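Local coordinates for TlmII (Streptoalloteichus hindustanus, PDB 4HVM), which takes part in tallysomycin biosynthesis as a condensation-domain protein of nonribosomal peptide assembly and may bind phosphopantetheine, as is generally assigned to its family, at residues P98-D109 / R123-D133. Residues are numbered along the deposited sequence; the frame is centred on the assembly and turned at random.
Sequences PQARCVELLRAD and RLHLVRLSETD
Helix 98-110 and strand 122-128 form the second half of a beta-alpha-beta crossover in the condensation-family fold: the chain leaves strand 87-91, crosses through the helix and returns in the parallel neighbouring strand. The axes of segments 98-109 and 123-128 approach to 9.8 Å and run nearly antiparallel, at 160°, and alternate strand residues, Arg123, His125 and Val127, turn their side chains to the helix, followed by Leu129 just beyond the strand. At the Leu129 end the contact is apolar. Pro98 CB lies 3.7 Å from Leu129 CB, while the two methyls of Leu129 divide, CD1 meeting Gln99 CG and CD2 meeting Cys102 CB. The sulfur of Cys102 rests against Val127 CB and CG1. Further along, Leu106 CD2 sits over one face of the His125 ring in a CH-pi contact, 4.0 Å from its centroid, and Leu105 CD2 approaches His125 ND1 obliquely. Asp109 closes the other end. Asp109 OD2 accepts from Arg123 NH1 at 2.6 Å, as part of a salt bridge, and from His125 NE2 at 3.0 Å, both donors coming from well above the carboxylate plane, one on each face. The His125 ring stands 77° from that plane. Arg112 takes OD1 in a second salt bridge. With one carboxylate so engaged, the flanking positive charges probably favour its ionised form, and its bond to NE2 helps hold the rotation of the imidazole beneath the leucine methyl.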
loop_
_atom_site.group_PDB
_atom_site.type_symbol
_atom_site.label_atom_id
_atom_site.label_comp_id
_atom_site.label_asym_id
_atom_site.label_seq_id
_atom_site.Cartn_x
_atom_site.Cartn_y
_atom_site.Cartn_z
ATOM N N PRO A 98 7.486 21.769 -14.517
ATOM C CA PRO A 98 8.392 21.046 -13.617
ATOM C C PRO A 98 7.696 19.945 -12.815
ATOM O O PRO A 98 8.301 18.901 -12.573
ATOM C CB PRO A 98 8.894 22.145 -12.672
ATOM C CG PRO A 98 8.709 23.414 -13.432
ATOM C CD PRO A 98 7.453 23.209 -14.214
ATOM N N GLN A 99 6.449 20.170 -12.416
ATOM C CA GLN A 99 5.736 19.199 -11.587
ATOM C C GLN A 99 5.428 17.901 -12.331
ATOM O O GLN A 99 5.530 16.811 -11.760
ATOM C CB GLN A 99 4.458 19.804 -11.001
ATOM C CG GLN A 99 4.714 20.963 -10.043
ATOM C CD GLN A 99 3.560 21.205 -9.085
ATOM O OE1 GLN A 99 2.503 20.585 -9.201
ATOM N NE2 GLN A 99 3.762 22.106 -8.127
ATOM N N ALA A 100 5.056 18.018 -13.601
ATOM C CA ALA A 100 4.775 16.842 -14.414
ATOM C C ALA A 100 6.041 16.028 -14.633
ATOM O O ALA A 100 5.983 14.804 -14.743
ATOM C CB ALA A 100 4.175 17.247 -15.751
ATOM N N ARG A 101 7.180 16.712 -14.692
ATOM C CA ARG A 101 8.464 16.056 -14.904
ATOM C C ARG A 101 8.914 15.328 -13.646
ATOM O O ARG A 101 9.516 14.255 -13.718
ATOM C CB ARG A 101 9.526 17.077 -15.310
ATOM C CG ARG A 101 9.131 17.975 -16.466
ATOM C CD ARG A 101 9.070 17.220 -17.777
ATOM N NE ARG A 101 7.785 16.560 -17.998
ATOM C CZ ARG A 101 6.727 17.141 -18.556
ATOM N NH1 ARG A 101 5.604 16.453 -18.722
ATOM N NH2 ARG A 101 6.787 18.408 -18.947
ATOM N N CYS A 102 8.619 15.922 -12.493
ATOM C CA CYS A 102 9.016 15.347 -11.213
ATOM C C CYS A 102 8.310 14.016 -10.975
ATOM O O CYS A 102 8.869 13.101 -10.369
ATOM C CB CYS A 102 8.718 16.323 -10.076
ATOM S SG CYS A 102 9.352 15.795 -8.472
ATOM N N VAL A 103 7.078 13.918 -11.464
ATOM C CA VAL A 103 6.321 12.674 -11.386
ATOM C C VAL A 103 6.957 11.632 -12.292
ATOM O O VAL A 103 7.128 10.477 -11.906
ATOM C CB VAL A 103 4.847 12.874 -11.787
ATOM C CG1 VAL A 103 4.126 11.536 -11.889
ATOM C CG2 VAL A 103 4.146 13.779 -10.794
ATOM N N GLU A 104 7.311 12.051 -13.500
ATOM C CA GLU A 104 7.954 11.163 -14.455
ATOM C C GLU A 104 9.337 10.753 -13.960
ATOM O O GLU A 104 9.822 9.673 -14.281
ATOM C CB GLU A 104 8.056 11.838 -15.826
ATOM C CG GLU A 104 6.712 12.133 -16.484
ATOM C CD GLU A 104 6.802 13.227 -17.538
ATOM O OE1 GLU A 104 7.881 13.840 -17.675
ATOM O OE2 GLU A 104 5.790 13.477 -18.226
ATOM N N LEU A 105 9.966 11.617 -13.171
ATOM C CA LEU A 105 11.288 11.322 -12.628
ATOM C C LEU A 105 11.220 10.200 -11.594
ATOM O O LEU A 105 11.969 9.226 -11.666
ATOM C CB LEU A 105 11.895 12.581 -12.002
ATOM C CG LEU A 105 13.319 12.517 -11.441
ATOM C CD1 LEU A 105 14.028 13.839 -11.673
ATOM C CD2 LEU A 105 13.302 12.189 -9.959
ATOM N N LEU A 106 10.327 10.356 -10.624
ATOM C CA LEU A 106 10.178 9.377 -9.553
ATOM C C LEU A 106 9.693 8.031 -10.083
ATOM O O LEU A 106 10.146 6.977 -9.634
ATOM C CB LEU A 106 9.227 9.907 -8.481
ATOM C CG LEU A 106 9.722 11.149 -7.743
ATOM C CD1 LEU A 106 8.680 11.644 -6.766
ATOM C CD2 LEU A 106 11.022 10.838 -7.022
ATOM N N ARG A 107 8.768 8.074 -11.038
ATOM C CA ARG A 107 8.294 6.865 -11.699
ATOM C C ARG A 107 9.437 6.144 -12.399
ATOM O O ARG A 107 9.536 4.918 -12.345
ATOM C CB ARG A 107 7.208 7.196 -12.722
ATOM C CG ARG A 107 5.827 7.432 -12.142
ATOM C CD ARG A 107 4.838 7.783 -13.244
ATOM N NE ARG A 107 3.475 7.937 -12.743
ATOM C CZ ARG A 107 2.423 8.205 -13.510
ATOM N NH1 ARG A 107 2.578 8.353 -14.817
ATOM N NH2 ARG A 107 1.218 8.325 -12.970
ATOM N N ALA A 108 10.298 6.913 -13.059
ATOM C CA ALA A 108 11.417 6.346 -13.800
ATOM C C ALA A 108 12.418 5.673 -12.873
ATOM O O ALA A 108 12.899 4.576 -13.158
ATOM C CB ALA A 108 12.103 7.419 -14.628
ATOM N N ASP A 109 12.725 6.330 -11.759
ATOM C CA ASP A 109 13.652 5.773 -10.784
ATOM C C ASP A 109 13.033 4.568 -10.088
ATOM O O ASP A 109 13.739 3.666 -9.640
ATOM C CB ASP A 109 14.049 6.828 -9.752
ATOM C CG ASP A 109 15.143 6.345 -8.818
ATOM O OD1 ASP A 109 16.330 6.397 -9.205
ATOM O OD2 ASP A 109 14.820 5.908 -7.694
ATOM N N ARG A 123 15.749 5.201 -1.809
ATOM C CA ARG A 123 16.364 6.375 -2.420
ATOM C C ARG A 123 15.577 7.643 -2.101
ATOM O O ARG A 123 14.367 7.699 -2.305
ATOM C CB ARG A 123 16.470 6.187 -3.936
ATOM C CG ARG A 123 17.405 5.061 -4.345
ATOM C CD ARG A 123 17.215 4.657 -5.798
ATOM N NE ARG A 123 17.034 3.215 -5.917
ATOM C CZ ARG A 123 16.058 2.637 -6.608
ATOM N NH1 ARG A 123 15.172 3.378 -7.260
ATOM N NH2 ARG A 123 15.972 1.314 -6.653
ATOM N N LEU A 124 16.268 8.658 -1.595
ATOM C CA LEU A 124 15.640 9.944 -1.329
ATOM C C LEU A 124 15.961 10.898 -2.468
ATOM O O LEU A 124 17.126 11.085 -2.815
ATOM C CB LEU A 124 16.109 10.524 0.006
ATOM C CG LEU A 124 15.731 9.733 1.253
ATOM C CD1 LEU A 124 16.159 10.466 2.514
ATOM C CD2 LEU A 124 14.234 9.457 1.270
ATOM N N HIS A 125 14.926 11.487 -3.059
ATOM C CA HIS A 125 15.110 12.446 -4.143
ATOM C C HIS A 125 14.868 13.877 -3.666
ATOM O O HIS A 125 13.855 14.163 -3.029
ATOM C CB HIS A 125 14.190 12.113 -5.322
ATOM C CG HIS A 125 14.544 10.840 -6.029
ATOM N ND1 HIS A 125 15.255 10.818 -7.210
ATOM C CD2 HIS A 125 14.286 9.546 -5.723
ATOM C CE1 HIS A 125 15.421 9.565 -7.599
ATOM N NE2 HIS A 125 14.841 8.775 -6.714
ATOM N N LEU A 126 15.809 14.766 -3.967
ATOM C CA LEU A 126 15.653 16.187 -3.681
ATOM C C LEU A 126 15.518 16.921 -5.014
ATOM O O LEU A 126 16.514 17.251 -5.655
ATOM C CB LEU A 126 16.854 16.710 -2.885
ATOM C CG LEU A 126 16.700 18.015 -2.100
ATOM C CD1 LEU A 126 17.706 18.055 -0.966
ATOM C CD2 LEU A 126 16.868 19.234 -2.995
ATOM N N VAL A 127 14.280 17.162 -5.431
ATOM C CA VAL A 127 14.019 17.731 -6.748
ATOM C C VAL A 127 13.530 19.170 -6.633
ATOM O O VAL A 127 12.483 19.428 -6.040
ATOM C CB VAL A 127 12.963 16.910 -7.512
ATOM C CG1 VAL A 127 12.937 17.308 -8.974
ATOM C CG2 VAL A 127 13.234 15.419 -7.374
ATOM N N ARG A 128 14.290 20.104 -7.197
ATOM C CA ARG A 128 13.886 21.507 -7.199
ATOM C C ARG A 128 13.118 21.842 -8.476
ATOM O O ARG A 128 13.606 21.608 -9.581
ATOM C CB ARG A 128 15.095 22.434 -7.041
ATOM C CG ARG A 128 14.744 23.911 -7.155
ATOM C CD ARG A 128 15.861 24.812 -6.654
ATOM N NE ARG A 128 15.978 24.796 -5.198
ATOM C CZ ARG A 128 15.283 25.585 -4.382
ATOM N NH1 ARG A 128 14.409 26.452 -4.875
ATOM N NH2 ARG A 128 15.459 25.501 -3.069
ATOM N N LEU A 129 11.919 22.393 -8.310
ATOM C CA LEU A 129 11.041 22.691 -9.438
ATOM C C LEU A 129 11.115 24.157 -9.861
ATOM O O LEU A 129 10.957 24.480 -11.039
ATOM C CB LEU A 129 9.597 22.333 -9.087
ATOM C CG LEU A 129 9.359 20.943 -8.497
ATOM C CD1 LEU A 129 7.873 20.698 -8.295
ATOM C CD2 LEU A 129 9.965 19.869 -9.383
ATOM N N SER A 130 11.346 25.037 -8.894
ATOM C CA SER A 130 11.412 26.471 -9.153
ATOM C C SER A 130 12.211 27.172 -8.063
ATOM O O SER A 130 12.956 26.535 -7.320
ATOM C CB SER A 130 10.005 27.067 -9.233
ATOM O OG SER A 130 9.279 26.828 -8.038
ATOM N N GLU A 131 12.047 28.486 -7.966
ATOM C CA GLU A 131 12.762 29.269 -6.967
ATOM C C GLU A 131 12.163 29.098 -5.576
ATOM O O GLU A 131 12.786 29.454 -4.576
ATOM C CB GLU A 131 12.774 30.746 -7.358
ATOM C CG GLU A 131 13.422 31.009 -8.705
ATOM C CD GLU A 131 14.839 30.464 -8.784
ATOM O OE1 GLU A 131 15.172 29.814 -9.798
ATOM O OE2 GLU A 131 15.620 30.691 -7.836
ATOM N N THR A 132 10.953 28.550 -5.516
ATOM C CA THR A 132 10.261 28.375 -4.244
ATOM C C THR A 132 9.913 26.916 -3.955
ATOM O O THR A 132 9.805 26.519 -2.796
ATOM C CB THR A 132 8.965 29.211 -4.184
ATOM O OG1 THR A 132 8.073 28.791 -5.224
ATOM C CG2 THR A 132 9.271 30.693 -4.352
ATOM N N ASP A 133 9.742 26.122 -5.010
ATOM C CA ASP A 133 9.239 24.756 -4.871
ATOM C C ASP A 133 10.316 23.676 -4.939
ATOM O O ASP A 133 11.101 23.620 -5.885
ATOM C CB ASP A 133 8.154 24.476 -5.917
ATOM C CG ASP A 133 6.851 25.202 -5.620
ATOM O OD1 ASP A 133 6.882 26.212 -4.885
ATOM O OD2 ASP A 133 5.794 24.760 -6.123
#